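Local atomic coordinates of probable secreted solute-binding lipoprotein (Streptomyces coelicolor, PDB entry 3I3V), a protein that probably binds a solute outside the cell membrane for uptake by a membrane transporter. Residues 45-48 against 49-52; 70-73 against 74-78; 77-81 against 82-86. One frame throughout, in Å; residues are numbered along the deposited sequence.

Contact 1 (45-48 against 49-52); sequences LVNG and DDLA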
loop_
_atom_site.group_PDB
_atom_site.type_symbol
_atom_site.label_atom_id
_atom_site.label_comp_id
_atom_site.label_asym_id
_atom_site.label_seq_id
_atom_site.Cartn_x
_atom_site.Cartn_y
_atom_site.Cartn_z
ATOM N N LEU C 45 -45.592 18.985 27.472
ATOM C CA LEU C 45 -46.999 19.208 27.786
ATOM C C LEU C 45 -47.364 17.934 28.536
ATOM O O LEU C 45 -47.348 16.847 27.967
ATOM C CB LEU C 45 -47.843 19.348 26.512
ATOM C CG LEU C 45 -47.682 20.641 25.688
ATOM C CD1 LEU C 45 -48.516 20.544 24.401
ATOM C CD2 LEU C 45 -48.128 21.853 26.517
ATOM N N VAL C 46 -47.669 18.058 29.821
ATOM C CA VAL C 46 -47.988 16.880 30.610
ATOM C C VAL C 46 -49.475 16.688 30.846
ATOM O O VAL C 46 -50.193 17.630 31.192
ATOM C CB VAL C 46 -47.268 16.911 31.982
ATOM C CG1 VAL C 46 -47.648 15.672 32.802
ATOM C CG2 VAL C 46 -45.758 16.970 31.775
ATOM N N ASN C 47 -49.926 15.454 30.644
ATOM C CA ASN C 47 -51.320 15.069 30.845
ATOM C C ASN C 47 -51.344 13.608 31.288
ATOM O O ASN C 47 -50.428 12.850 30.979
ATOM C CB ASN C 47 -52.122 15.233 29.550
ATOM C CG ASN C 47 -52.568 16.659 29.319
ATOM O OD1 ASN C 47 -53.403 17.186 30.057
ATOM N ND2 ASN C 47 -52.017 17.293 28.299
ATOM N N GLY C 48 -52.397 13.218 32.002
ATOM C CA GLY C 48 -52.491 11.855 32.481
ATOM C C GLY C 48 -53.429 11.005 31.655
ATOM O O GLY C 48 -53.150 10.712 30.496
ATOM N N ASP C 49 -54.544 10.610 32.258
ATOM C CA ASP C 49 -55.542 9.781 31.598
ATOM C C ASP C 49 -56.214 10.472 30.417
ATOM O O ASP C 49 -56.715 9.804 29.507
ATOM C CB ASP C 49 -56.604 9.350 32.614
ATOM C CG ASP C 49 -56.067 8.348 33.620
ATOM O OD1 ASP C 49 -56.730 8.121 34.658
ATOM O OD2 ASP C 49 -54.985 7.779 33.364
ATOM N N ASP C 50 -56.219 11.802 30.426
ATOM C CA ASP C 50 -56.845 12.564 29.353
ATOM C C ASP C 50 -55.877 13.098 28.285
ATOM O O ASP C 50 -56.226 14.005 27.534
ATOM C CB ASP C 50 -57.636 13.737 29.942
ATOM C CG ASP C 50 -56.744 14.764 30.618
ATOM O OD1 ASP C 50 -57.248 15.840 30.998
ATOM O OD2 ASP C 50 -55.531 14.500 30.774
ATOM N N LEU C 51 -54.669 12.555 28.208
ATOM C CA LEU C 51 -53.713 13.037 27.207
ATOM C C LEU C 51 -54.223 12.770 25.796
ATOM O O LEU C 51 -54.185 13.652 24.936
ATOM C CB LEU C 51 -52.339 12.373 27.393
ATOM C CG LEU C 51 -51.255 12.693 26.353
ATOM C CD1 LEU C 51 -49.912 12.280 26.898
ATOM C CD2 LEU C 51 -51.538 11.964 25.025
ATOM N N ALA C 52 -54.682 11.544 25.563
ATOM C CA ALA C 52 -55.208 11.158 24.260
ATOM C C ALA C 52 -56.294 12.132 23.795
ATOM O O ALA C 52 -56.283 12.565 22.644
ATOM C CB ALA C 52 -55.766 9.745 24.328
#
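N47 and L51 meet through their side-chain roots, across a turn that leads from a strand into a helix. The apolar part is small. CB of N47 lies 3.6 Å from CB of L51. L51 CG stands anti to the backbone N (chi1 175°). The branch of L51 thus leads on past N47, and CD1 passes near the backbone O of N47.

The one hydrogen bond across the turn is between backbone atoms. G48 to L51 form a type I beta turn. It is closed by a weak hydrogen bond of 3.3 Å from L51 N to G48 O, which also accepts a bond from NE2 of Q15. D50 sits at the N-cap position, but its carboxylate makes no capping bond.

The amide of N47 and the carboxylate of D50 come near each other without bonding. OD1 of N47 is 3.5 Å from OD2 of D50, and the two planes are turned 76° apart. Both atoms are oxygens, so the approach is likely to be unfavourable. The other end of the amide is held elsewhere, since ND2 of N47 is hydrogen-bonded to NE2 of H13.

The turn joins strand 41-46, at the edge of the four-stranded sheet within this chain, to helix 51-60. L45 and N47 pair through their backbones with strand 9-14. L51 packs on H13 of that strand and on V68 and V70 of strand 67-70.

Contact 2 (70-73 against 74-78); sequences VNLY and DKTLA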
loop_
_atom_site.group_PDB
_atom_site.type_symbol
_atom_site.label_atom_id
_atom_site.label_comp_id
_atom_site.label_asym_id
_atom_site.label_seq_id
_atom_site.Cartn_x
_atom_site.Cartn_y
_atom_site.Cartn_z
ATOM N N VAL C 70 -47.407 8.021 25.157
ATOM C CA VAL C 70 -48.569 7.358 25.752
ATOM C C VAL C 70 -48.482 5.850 25.576
ATOM O O VAL C 70 -47.700 5.346 24.768
ATOM C CB VAL C 70 -49.911 7.788 25.090
ATOM C CG1 VAL C 70 -50.605 8.802 25.933
ATOM C CG2 VAL C 70 -49.662 8.313 23.671
ATOM N N ASN C 71 -49.313 5.133 26.323
ATOM C CA ASN C 71 -49.332 3.692 26.228
ATOM C C ASN C 71 -50.307 3.296 25.127
ATOM O O ASN C 71 -50.910 4.154 24.476
ATOM C CB ASN C 71 -49.745 3.059 27.561
ATOM C CG ASN C 71 -51.132 3.506 28.024
ATOM O OD1 ASN C 71 -51.908 2.711 28.576
ATOM N ND2 ASN C 71 -51.442 4.783 27.821
ATOM N N LEU C 72 -50.451 1.992 24.924
ATOM C CA LEU C 72 -51.336 1.471 23.903
ATOM C C LEU C 72 -52.616 0.959 24.536
ATOM O O LEU C 72 -52.611 -0.046 25.248
ATOM C CB LEU C 72 -50.662 0.331 23.134
ATOM C CG LEU C 72 -51.504 -0.178 21.959
ATOM C CD1 LEU C 72 -51.575 0.921 20.898
ATOM C CD2 LEU C 72 -50.905 -1.450 21.375
ATOM N N TYR C 73 -53.712 1.663 24.287
ATOM C CA TYR C 73 -55.002 1.246 24.807
ATOM C C TYR C 73 -56.080 1.667 23.816
ATOM O O TYR C 73 -55.792 2.331 22.818
ATOM C CB TYR C 73 -55.265 1.851 26.192
ATOM C CG TYR C 73 -55.524 3.341 26.219
ATOM C CD1 TYR C 73 -54.499 4.262 25.975
ATOM C CD2 TYR C 73 -56.797 3.835 26.506
ATOM C CE1 TYR C 73 -54.743 5.646 26.019
ATOM C CE2 TYR C 73 -57.053 5.201 26.549
ATOM C CZ TYR C 73 -56.030 6.103 26.309
ATOM O OH TYR C 73 -56.289 7.452 26.385
ATOM N N ASP C 74 -57.318 1.282 24.103
ATOM C CA ASP C 74 -58.461 1.571 23.237
ATOM C C ASP C 74 -58.354 2.795 22.323
ATOM O O ASP C 74 -58.356 2.664 21.098
ATOM C CB ASP C 74 -59.738 1.691 24.074
ATOM C CG ASP C 74 -60.986 1.773 23.212
ATOM O OD1 ASP C 74 -61.703 2.799 23.291
ATOM O OD2 ASP C 74 -61.243 0.810 22.450
ATOM N N LYS C 75 -58.270 3.982 22.916
ATOM C CA LYS C 75 -58.196 5.214 22.139
ATOM C C LYS C 75 -56.989 5.370 21.209
ATOM O O LYS C 75 -57.162 5.653 20.026
ATOM C CB LYS C 75 -58.287 6.427 23.074
ATOM C CG LYS C 75 -58.296 7.761 22.349
ATOM C CD LYS C 75 -58.888 8.885 23.207
ATOM C CE LYS C 75 -60.377 8.995 23.023
ATOM N NZ LYS C 75 -60.696 9.286 21.602
ATOM N N THR C 76 -55.776 5.190 21.728
ATOM C CA THR C 76 -54.575 5.344 20.903
ATOM C C THR C 76 -54.438 4.205 19.905
ATOM O O THR C 76 -53.632 4.265 18.989
ATOM C CB THR C 76 -53.273 5.432 21.772
ATOM O OG1 THR C 76 -53.049 4.196 22.465
ATOM C CG2 THR C 76 -53.390 6.566 22.788
ATOM N N LEU C 77 -55.250 3.174 20.083
ATOM C CA LEU C 77 -55.246 2.017 19.205
ATOM C C LEU C 77 -55.839 2.416 17.844
ATOM O O LEU C 77 -55.645 1.732 16.840
ATOM C CB LEU C 77 -56.094 0.922 19.849
ATOM C CG LEU C 77 -55.689 -0.551 19.911
ATOM C CD1 LEU C 77 -54.198 -0.733 19.817
ATOM C CD2 LEU C 77 -56.225 -1.116 21.223
ATOM N N ALA C 78 -56.547 3.541 17.827
ATOM C CA ALA C 78 -57.195 4.041 16.617
ATOM C C ALA C 78 -56.437 5.158 15.909
ATOM O O ALA C 78 -56.848 5.589 14.838
ATOM C CB ALA C 78 -58.605 4.534 16.952
#
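The ring of Y73 has the backbone N atoms of K75 and T76 over one face. At its edge, in the ring plane, lies the carbonyl O of N71. CE1 of the ring touches CG2 of T76 at 3.6 Å, the two side chains crossing at about a right angle. K75 runs beside Y73 and points the same way, with its CB 3.9 Å from CE2 of the ring. NZ of K75 forms a salt bridge with E56. With an alanine in place of Y73, CG2 of T76 and CB of K75 would probably lose their shared neighbour.

T76 OG1 donates to N71 O at 2.9 Å, in the carbonyl plane and on a lone pair, and accepts from Y73 N at 3.2 Å, nearly straight (167°). With chi1 at 65°, OG1 lies between its own backbone N and carbonyl carbon. L77 N donates to Y73 O at 2.9 Å, nearly in line with the C=O, though bent at the hydrogen (132°).

The L72 and L77 side chains cross at about a right angle, CD1 to CD1 at 3.3 Å, tighter than usual.

T76 OG1 taking Y73 N resembles one half of a capping box; the tyrosine does not return the usual side-chain bond. This loop leaves strand 67-70 of the four-stranded sheet in a solute-binding protein of the PBP clan, and the helix-like turn 75-78 leads into helix 79-82.

Contact 3 (77-81 against 82-86); sequences LAWTD and VGATV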
loop_
_atom_site.group_PDB
_atom_site.type_symbol
_atom_site.label_atom_id
_atom_site.label_comp_id
_atom_site.label_asym_id
_atom_site.label_seq_id
_atom_site.Cartn_x
_atom_site.Cartn_y
_atom_site.Cartn_z
ATOM N N LEU C 77 -55.250 3.174 20.083
ATOM C CA LEU C 77 -55.246 2.017 19.205
ATOM C C LEU C 77 -55.839 2.416 17.844
ATOM O O LEU C 77 -55.645 1.732 16.840
ATOM C CB LEU C 77 -56.094 0.922 19.849
ATOM C CG LEU C 77 -55.689 -0.551 19.911
ATOM C CD1 LEU C 77 -54.198 -0.733 19.817
ATOM C CD2 LEU C 77 -56.225 -1.116 21.223
ATOM N N ALA C 78 -56.547 3.541 17.827
ATOM C CA ALA C 78 -57.195 4.041 16.617
ATOM C C ALA C 78 -56.437 5.158 15.909
ATOM O O ALA C 78 -56.848 5.589 14.838
ATOM C CB ALA C 78 -58.605 4.534 16.952
ATOM N N TRP C 79 -55.342 5.625 16.494
ATOM C CA TRP C 79 -54.572 6.717 15.900
ATOM C C TRP C 79 -53.873 6.403 14.589
ATOM O O TRP C 79 -53.848 7.232 13.689
ATOM C CB TRP C 79 -53.517 7.230 16.890
ATOM C CG TRP C 79 -54.071 8.051 18.016
ATOM C CD1 TRP C 79 -55.372 8.451 18.182
ATOM C CD2 TRP C 79 -53.331 8.640 19.092
ATOM N NE1 TRP C 79 -55.480 9.257 19.287
ATOM C CE2 TRP C 79 -54.244 9.389 19.865
ATOM C CE3 TRP C 79 -51.983 8.608 19.477
ATOM C CZ2 TRP C 79 -53.852 10.104 21.005
ATOM C CZ3 TRP C 79 -51.596 9.320 20.611
ATOM C CH2 TRP C 79 -52.528 10.055 21.360
ATOM N N THR C 80 -53.294 5.214 14.489
ATOM C CA THR C 80 -52.548 4.839 13.300
ATOM C C THR C 80 -53.389 4.752 12.033
ATOM O O THR C 80 -53.030 5.328 11.013
ATOM C CB THR C 80 -51.813 3.494 13.499
ATOM O OG1 THR C 80 -51.018 3.559 14.687
ATOM C CG2 THR C 80 -50.890 3.211 12.326
ATOM N N ASP C 81 -54.513 4.052 12.090
ATOM C CA ASP C 81 -55.331 3.919 10.898
ATOM C C ASP C 81 -55.908 5.236 10.383
ATOM O O ASP C 81 -55.940 5.453 9.174
ATOM C CB ASP C 81 -56.453 2.912 11.126
ATOM C CG ASP C 81 -57.067 2.437 9.827
ATOM O OD1 ASP C 81 -56.317 1.875 9.001
ATOM O OD2 ASP C 81 -58.289 2.625 9.634
ATOM N N VAL C 82 -56.359 6.116 11.277
ATOM C CA VAL C 82 -56.909 7.395 10.826
ATOM C C VAL C 82 -55.835 8.438 10.534
ATOM O O VAL C 82 -56.131 9.499 9.997
ATOM C CB VAL C 82 -57.904 8.000 11.847
ATOM C CG1 VAL C 82 -59.069 7.057 12.050
ATOM C CG2 VAL C 82 -57.200 8.293 13.159
ATOM N N GLY C 83 -54.590 8.146 10.895
ATOM C CA GLY C 83 -53.525 9.096 10.630
ATOM C C GLY C 83 -53.332 10.214 11.641
ATOM O O GLY C 83 -52.731 11.241 11.313
ATOM N N ALA C 84 -53.835 10.055 12.863
ATOM C CA ALA C 84 -53.620 11.102 13.868
ATOM C C ALA C 84 -52.139 10.994 14.258
ATOM O O ALA C 84 -51.527 11.933 14.779
ATOM C CB ALA C 84 -54.511 10.870 15.083
ATOM N N THR C 85 -51.576 9.833 13.944
ATOM C CA THR C 85 -50.186 9.510 14.228
ATOM C C THR C 85 -49.613 8.725 13.032
ATOM O O THR C 85 -50.277 7.840 12.507
ATOM C CB THR C 85 -50.146 8.699 15.541
ATOM O OG1 THR C 85 -49.601 9.524 16.577
ATOM C CG2 THR C 85 -49.361 7.435 15.386
ATOM N N VAL C 86 -48.392 9.041 12.599
ATOM C CA VAL C 86 -47.815 8.365 11.435
ATOM C C VAL C 86 -47.124 7.019 11.686
ATOM O O VAL C 86 -46.703 6.715 12.809
ATOM C CB VAL C 86 -46.814 9.292 10.672
ATOM C CG1 VAL C 86 -47.514 10.579 10.241
ATOM C CG2 VAL C 86 -45.602 9.603 11.542
#
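The backbone turns sharply after W79-V82, where G83 takes a positive phi of 84° and the chain leaves the short, weakly bonded helix. W79 O receives A84 N at 2.9 Å, in the carbonyl plane, and a second, weak bond from T85 N. T80 O receives G83 N at 3.2 Å, with the donor well above the carbonyl plane.

The side chains close in on W79. CB of A84 lies 4.0 Å from CD1 of the pyrrole ring, approaching obliquely. T85 comes to the root of the same residue, its CB 3.9 Å from CB of W79. The OG1 of T85 approaches CE3 of the indole. That hydroxyl is buried and has no polar partner in the model.

The bonds from A84 N to W79 O and from G83 N to T80 O make a Schellman motif, with G83 as the C-prime residue. At these backbone angles a CB on G83 would be jammed against the carbonyl O of V82.

CG2 of V82 lies against two carbonyl oxygens, 3.2 Å from A78 O and 3.6 Å from W79 O. CG1 is anti to the carbonyl carbon (chi1 -61°), which leaves CG2 between the backbone N and that carbon. The polar ends of two side chains are held from outside the turn. NE1 of W79 is hydrogen-bonded to E56, and OD1 of D81 forms a salt bridge with R115. The indole meets W291 of strand 289-292 edge-to-face, while A84 O accepts a hydrogen bond from the hydroxyl of Y55 on helix 51-60.

Along the chain, contact 1 comes first and closes the turn between strand 41-46 and helix 51-60. Contact 2 starts at the end of strand 67-70 and closes the loop that leads to helix 79-82. Contact 3 closes the exit from that short helix. Contact 1 closes before the others open; contact 3 begins where contact 2 ends, sharing L77 and A78, and none nests in another. All three meet around the start of helix 51-60. A52 touches Y73 and K75 of contact 2 and the indole of W79. L51 packs on V70, and V70 in turn on W79. Helix 51-60 is thus tied to strand 67-70 and to the segment after it.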